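Local coordinates for Spermidine/putrescine ABC transporter, periplasmic binding protein (Treponema pallidum, PDB 2V84) that probably binds polyamines such as spermidine and putrescine as the periplasmic receptor lipoprotein of an ABC transporter, at residues A[33-38]-A[286-291]; A[42-47]-A[276-281]. All blocks are in the same frame, centred on the assembly; numbering follows the deposited sequence.

Interaction 1. Residues A[33-38]-A[286-291]; sequences TYYTPT and AEFLDT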
loop_
_atom_site.group_PDB
_atom_site.type_symbol
_atom_site.label_atom_id
_atom_site.label_comp_id
_atom_site.label_asym_id
_atom_site.label_seq_id
_atom_site.Cartn_x
_atom_site.Cartn_y
_atom_site.Cartn_z
ATOM N N THR A 33 -8.712 4.185 6.555
ATOM C CA THR A 33 -8.715 4.834 7.853
ATOM C C THR A 33 -7.360 5.453 8.095
ATOM O O THR A 33 -6.328 4.811 7.881
ATOM C CB THR A 33 -9.076 3.828 9.002
ATOM O OG1 THR A 33 -10.047 2.874 8.535
ATOM C CG2 THR A 33 -9.641 4.573 10.210
ATOM N N TYR A 34 -7.371 6.717 8.503
ATOM C CA TYR A 34 -6.169 7.484 8.862
ATOM C C TYR A 34 -5.266 7.902 7.697
ATOM O O TYR A 34 -4.366 8.700 7.893
ATOM C CB TYR A 34 -5.330 6.785 9.967
ATOM C CG TYR A 34 -6.144 6.184 11.112
ATOM C CD1 TYR A 34 -7.045 6.966 11.845
ATOM C CD2 TYR A 34 -5.998 4.838 11.470
ATOM C CE1 TYR A 34 -7.800 6.418 12.895
ATOM C CE2 TYR A 34 -6.751 4.281 12.524
ATOM C CZ TYR A 34 -7.648 5.085 13.228
ATOM O OH TYR A 34 -8.391 4.559 14.269
ATOM N N TYR A 35 -5.514 7.370 6.498
ATOM C CA TYR A 35 -4.606 7.554 5.332
ATOM C C TYR A 35 -4.478 9.004 4.835
ATOM O O TYR A 35 -3.380 9.464 4.484
ATOM C CB TYR A 35 -5.025 6.626 4.193
ATOM C CG TYR A 35 -3.929 6.270 3.220
ATOM C CD1 TYR A 35 -2.583 6.391 3.566
ATOM C CD2 TYR A 35 -4.251 5.798 1.954
ATOM C CE1 TYR A 35 -1.571 6.048 2.653
ATOM C CE2 TYR A 35 -3.274 5.461 1.041
ATOM C CZ TYR A 35 -1.941 5.584 1.382
ATOM O OH TYR A 35 -0.990 5.204 0.475
ATOM N N THR A 36 -5.593 9.731 4.843
ATOM C CA THR A 36 -5.555 11.187 4.760
ATOM C C THR A 36 -5.495 11.802 6.181
ATOM O O THR A 36 -6.483 11.747 6.922
ATOM C CB THR A 36 -6.756 11.751 3.969
ATOM O OG1 THR A 36 -6.947 11.001 2.764
ATOM C CG2 THR A 36 -6.504 13.188 3.617
ATOM N N PRO A 37 -4.332 12.369 6.567
ATOM C CA PRO A 37 -4.149 12.937 7.906
ATOM C C PRO A 37 -5.168 14.040 8.197
ATOM O O PRO A 37 -5.215 15.047 7.467
ATOM C CB PRO A 37 -2.746 13.544 7.837
ATOM C CG PRO A 37 -2.057 12.783 6.763
ATOM C CD PRO A 37 -3.117 12.520 5.748
ATOM N N THR A 38 -5.964 13.857 9.255
ATOM C CA THR A 38 -7.024 14.808 9.610
ATOM C C THR A 38 -6.512 16.242 9.638
ATOM O O THR A 38 -7.263 17.170 9.341
ATOM C CB THR A 38 -7.679 14.494 10.974
ATOM O OG1 THR A 38 -6.654 14.286 11.946
ATOM C CG2 THR A 38 -8.563 13.256 10.895
ATOM N N ALA A 286 4.443 16.837 2.133
ATOM C CA ALA A 286 5.454 16.522 3.136
ATOM C C ALA A 286 4.824 16.250 4.500
ATOM O O ALA A 286 5.256 15.345 5.195
ATOM C CB ALA A 286 6.477 17.603 3.226
ATOM N N GLU A 287 3.796 17.015 4.871
ATOM C CA GLU A 287 3.059 16.749 6.114
ATOM C C GLU A 287 2.380 15.375 6.103
ATOM O O GLU A 287 2.312 14.696 7.140
ATOM C CB GLU A 287 2.053 17.875 6.419
ATOM C CG GLU A 287 1.096 17.589 7.587
ATOM C CD GLU A 287 0.111 18.718 7.835
ATOM O OE1 GLU A 287 0.474 19.877 7.593
ATOM O OE2 GLU A 287 -1.026 18.457 8.280
ATOM N N PHE A 288 1.892 14.965 4.931
ATOM C CA PHE A 288 1.353 13.625 4.736
ATOM C C PHE A 288 2.428 12.562 4.980
ATOM O O PHE A 288 2.208 11.614 5.739
ATOM C CB PHE A 288 0.757 13.476 3.329
ATOM C CG PHE A 288 0.585 12.036 2.889
ATOM C CD1 PHE A 288 -0.303 11.180 3.546
ATOM C CD2 PHE A 288 1.316 11.536 1.818
ATOM C CE1 PHE A 288 -0.449 9.866 3.154
ATOM C CE2 PHE A 288 1.171 10.206 1.414
ATOM C CZ PHE A 288 0.288 9.373 2.085
ATOM N N LEU A 289 3.589 12.719 4.348
ATOM C CA LEU A 289 4.656 11.728 4.465
ATOM C C LEU A 289 5.170 11.606 5.887
ATOM O O LEU A 289 5.401 10.499 6.380
ATOM C CB LEU A 289 5.806 12.067 3.522
ATOM C CG LEU A 289 5.457 12.102 2.037
ATOM C CD1 LEU A 289 6.619 12.718 1.269
ATOM C CD2 LEU A 289 5.081 10.717 1.472
ATOM N N ASP A 290 5.315 12.754 6.542
ATOM C CA ASP A 290 5.854 12.837 7.902
ATOM C C ASP A 290 4.926 12.193 8.919
ATOM O O ASP A 290 5.374 11.770 9.992
ATOM C CB ASP A 290 6.032 14.294 8.296
ATOM C CG ASP A 290 7.257 14.933 7.689
ATOM O OD1 ASP A 290 8.073 14.253 7.043
ATOM O OD2 ASP A 290 7.407 16.153 7.875
ATOM N N THR A 291 3.629 12.170 8.608
ATOM C CA THR A 291 2.627 11.568 9.472
ATOM C C THR A 291 2.945 10.092 9.682
ATOM O O THR A 291 2.709 9.573 10.774
ATOM C CB THR A 291 1.192 11.748 8.914
ATOM O OG1 THR A 291 0.823 13.133 8.965
ATOM C CG2 THR A 291 0.164 10.954 9.730
#

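Interaction 2. Residues A[42-47]-A[276-281]; sequences KKFEQQ and INFFLE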
loop_
_atom_site.group_PDB
_atom_site.type_symbol
_atom_site.label_atom_id
_atom_site.label_comp_id
_atom_site.label_asym_id
_atom_site.label_seq_id
_atom_site.Cartn_x
_atom_site.Cartn_y
_atom_site.Cartn_z
ATOM N N LYS A 42 -8.521 19.325 7.891
ATOM C CA LYS A 42 -8.869 20.580 8.560
ATOM C C LYS A 42 -8.376 21.792 7.770
ATOM O O LYS A 42 -9.084 22.787 7.659
ATOM C CB LYS A 42 -8.276 20.656 9.989
ATOM C CG LYS A 42 -8.269 19.360 10.820
ATOM C CD LYS A 42 -9.172 19.437 12.071
ATOM C CE LYS A 42 -10.522 18.724 11.863
ATOM N NZ LYS A 42 -11.038 18.812 10.437
ATOM N N LYS A 43 -7.161 21.701 7.231
ATOM C CA LYS A 43 -6.547 22.798 6.484
ATOM C C LYS A 43 -7.276 23.084 5.192
ATOM O O LYS A 43 -7.481 24.239 4.843
ATOM C CB LYS A 43 -5.064 22.525 6.216
ATOM C CG LYS A 43 -4.171 22.910 7.373
ATOM C CD LYS A 43 -2.824 22.221 7.337
ATOM C CE LYS A 43 -2.202 22.246 8.724
ATOM N NZ LYS A 43 -0.720 22.246 8.690
ATOM N N PHE A 44 -7.660 22.026 4.482
ATOM C CA PHE A 44 -8.434 22.149 3.247
ATOM C C PHE A 44 -9.796 22.744 3.568
ATOM O O PHE A 44 -10.320 23.558 2.809
ATOM C CB PHE A 44 -8.587 20.772 2.594
ATOM C CG PHE A 44 -9.369 20.777 1.307
ATOM C CD1 PHE A 44 -8.769 21.168 0.115
ATOM C CD2 PHE A 44 -10.696 20.358 1.282
ATOM C CE1 PHE A 44 -9.473 21.151 -1.080
ATOM C CE2 PHE A 44 -11.416 20.350 0.072
ATOM C CZ PHE A 44 -10.789 20.748 -1.107
ATOM N N GLU A 45 -10.348 22.340 4.708
ATOM C CA GLU A 45 -11.628 22.853 5.173
ATOM C C GLU A 45 -11.527 24.336 5.511
ATOM O O GLU A 45 -12.393 25.125 5.131
ATOM C CB GLU A 45 -12.109 22.068 6.395
ATOM C CG GLU A 45 -12.810 20.763 6.057
ATOM C CD GLU A 45 -13.254 20.003 7.291
ATOM O OE1 GLU A 45 -12.675 20.235 8.374
ATOM O OE2 GLU A 45 -14.181 19.174 7.180
ATOM N N GLN A 46 -10.469 24.717 6.222
ATOM C CA GLN A 46 -10.283 26.113 6.581
ATOM C C GLN A 46 -9.945 26.971 5.361
ATOM O O GLN A 46 -10.462 28.078 5.223
ATOM C CB GLN A 46 -9.236 26.279 7.686
ATOM C CG GLN A 46 -9.638 27.339 8.691
ATOM C CD GLN A 46 -8.478 28.194 9.168
ATOM O OE1 GLN A 46 -7.440 27.684 9.595
ATOM N NE2 GLN A 46 -8.658 29.509 9.107
ATOM N N GLN A 47 -9.110 26.454 4.464
ATOM C CA GLN A 47 -8.703 27.213 3.280
ATOM C C GLN A 47 -9.870 27.517 2.340
ATOM O O GLN A 47 -10.048 28.661 1.921
ATOM C CB GLN A 47 -7.575 26.512 2.516
ATOM C CG GLN A 47 -7.226 27.175 1.180
ATOM C CD GLN A 47 -5.872 26.753 0.646
ATOM O OE1 GLN A 47 -5.190 25.922 1.239
ATOM N NE2 GLN A 47 -5.466 27.342 -0.468
ATOM N N ILE A 276 -7.049 17.082 -4.646
ATOM C CA ILE A 276 -5.859 16.418 -5.171
ATOM C C ILE A 276 -4.738 17.447 -5.353
ATOM O O ILE A 276 -3.576 17.199 -5.011
ATOM C CB ILE A 276 -6.161 15.723 -6.552
ATOM C CG1 ILE A 276 -7.287 14.677 -6.391
ATOM C CG2 ILE A 276 -4.890 15.097 -7.151
ATOM C CD1 ILE A 276 -7.813 14.117 -7.729
ATOM N N ASN A 277 -5.104 18.598 -5.919
ATOM C CA ASN A 277 -4.174 19.699 -6.091
ATOM C C ASN A 277 -3.597 20.171 -4.740
ATOM O O ASN A 277 -2.406 20.407 -4.633
ATOM C CB ASN A 277 -4.835 20.852 -6.858
ATOM C CG ASN A 277 -3.822 21.829 -7.413
ATOM O OD1 ASN A 277 -2.912 21.435 -8.133
ATOM N ND2 ASN A 277 -3.971 23.110 -7.074
ATOM N N PHE A 278 -4.447 20.271 -3.716
ATOM C CA PHE A 278 -4.044 20.680 -2.361
ATOM C C PHE A 278 -3.077 19.650 -1.743
ATOM O O PHE A 278 -2.035 19.996 -1.182
ATOM C CB PHE A 278 -5.311 20.841 -1.504
ATOM C CG PHE A 278 -5.059 21.055 -0.030
ATOM C CD1 PHE A 278 -4.947 19.964 0.845
ATOM C CD2 PHE A 278 -5.015 22.343 0.500
ATOM C CE1 PHE A 278 -4.741 20.165 2.229
ATOM C CE2 PHE A 278 -4.815 22.554 1.883
ATOM C CZ PHE A 278 -4.682 21.464 2.737
ATOM N N PHE A 279 -3.422 18.384 -1.876
ATOM C CA PHE A 279 -2.650 17.294 -1.267
ATOM C C PHE A 279 -1.235 17.234 -1.843
ATOM O O PHE A 279 -0.267 16.914 -1.143
ATOM C CB PHE A 279 -3.409 15.992 -1.505
ATOM C CG PHE A 279 -2.926 14.839 -0.693
ATOM C CD1 PHE A 279 -3.328 14.684 0.639
ATOM C CD2 PHE A 279 -2.097 13.881 -1.270
ATOM C CE1 PHE A 279 -2.877 13.584 1.391
ATOM C CE2 PHE A 279 -1.657 12.774 -0.532
ATOM C CZ PHE A 279 -2.046 12.641 0.807
ATOM N N LEU A 280 -1.127 17.569 -3.131
ATOM C CA LEU A 280 0.157 17.580 -3.832
ATOM C C LEU A 280 0.951 18.891 -3.698
ATOM O O LEU A 280 2.020 19.012 -4.290
ATOM C CB LEU A 280 -0.018 17.239 -5.312
ATOM C CG LEU A 280 -0.465 15.802 -5.645
ATOM C CD1 LEU A 280 -0.672 15.680 -7.148
ATOM C CD2 LEU A 280 0.499 14.752 -5.134
ATOM N N GLU A 281 0.429 19.858 -2.946
ATOM C CA GLU A 281 1.231 21.016 -2.551
ATOM C C GLU A 281 2.395 20.496 -1.701
ATOM O O GLU A 281 2.164 19.709 -0.800
ATOM C CB GLU A 281 0.390 22.010 -1.755
ATOM C CG GLU A 281 0.843 23.451 -1.887
ATOM C CD GLU A 281 0.631 24.039 -3.275
ATOM O OE1 GLU A 281 -0.551 24.247 -3.677
ATOM O OE2 GLU A 281 1.654 24.332 -3.948
#

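Interaction 1. Residues A[33-38]-A[286-291]
Tyr35 and Pro37 meet Phe288 and Thr291 in a largely buried apolar contact, in which the loop between strand 26-32 and helix 38-48 packs against helix 282-292 in a protein of the periplasmic solute-binding fold. The centre of the contact is an offset edge-to-face aromatic pair: the rim of Phe288 is directed at the face of Tyr35, with centroids 5.8 Å apart and planes at 62°. The closest side-chain atoms of the pair are Tyr35 CE1 and Phe288 CZ, at 3.9 Å. Phe288 CG stands anti to the backbone N (chi1 162°), which carries the ring out from the helix to the loop. There the same rim also takes the backbone of Tyr35, whose O lies near the ring plane, 3.2 Å from Phe288 CE1, a polar atom set against aromatic C-H. Beyond the pair, Tyr35 OH is hydrogen-bonded to Asp258 on strand 254-260, and Tyr127 of strand 125-137 meets the Tyr35 ring, so the tyrosine is held by the sheet as well as by the helix.

Pro37, the N-cap residue of helix 38-48, extends the apolar strip: its CD sits 3.8 Å from Phe288 CD1, at the ring edge. On the exposed flank, Thr291 OG1 donates to Glu287 O one turn earlier in the helix (2.8 Å, C=O...donor angle 151°), and this same OG1 lies 3.6 Å from Pro37 CG.

Interaction 2. Residues A[42-47]-A[276-281]
Phe278 projects from the last turn of helix 269-279 onto helix 38-48, where Phe44 packs against its face. On this buried side the fit is close: the rings form an edge-to-face (T-shaped) pair, centroids 5.4 Å apart and planes at 72°, with Phe44 CD1 3.7 Å from Phe278 CG. A CH-pi contact adds to it, Phe44 CB standing 3.9 Å from the centroid of the Phe278 ring and only 12° off its normal. The backbone sets CB over the face, and chi1 of -180°, swinging the ring away from N, brings CD1 to that same face. Phe275, one turn back on the same helix as Phe278, and Val52 of strand 51-57 also pack on Phe44.

The exposed side is thinner and touches only the ring's rim. Lys43 contributes its CB, 3.7 Å from Phe278 CZ, before its extended chain carries NZ away to Glu287. The Gln47 and Phe278 side chains lie alongside and point opposite ways, with OE1 in the ring plane 3.4 Å from Phe278 CE2.

With no polar bond between these two segments, their cohesion probably rests on aromatic and dispersion forces, while the amide oxygen at the C-H rim may add a weak electrostatic attraction.

Overall arrangement
Interactions 1 and 2, with centres about 12 Å apart, join helix 38-48 and the loop before it to two consecutive helices, 269-279 and 282-292. They are coupled directly: Lys43 NZ of interaction 2 makes a 2.9 Å salt bridge to Glu287 OE1 of interaction 1, and Phe279 CZ packs 3.4 Å from Phe288 CG. Only interaction 1 approaches the likely ligand region. The Tyr35 side chain is about 4 Å from a bound MES molecule, probably from the crystallisation liquor, and about 11 Å from the side chain of Glu168, a predicted spermidine-binding residue. Interaction 2 lies farther out, its centre about 22 Å from that of the chain, against about 14 Å for interaction 1.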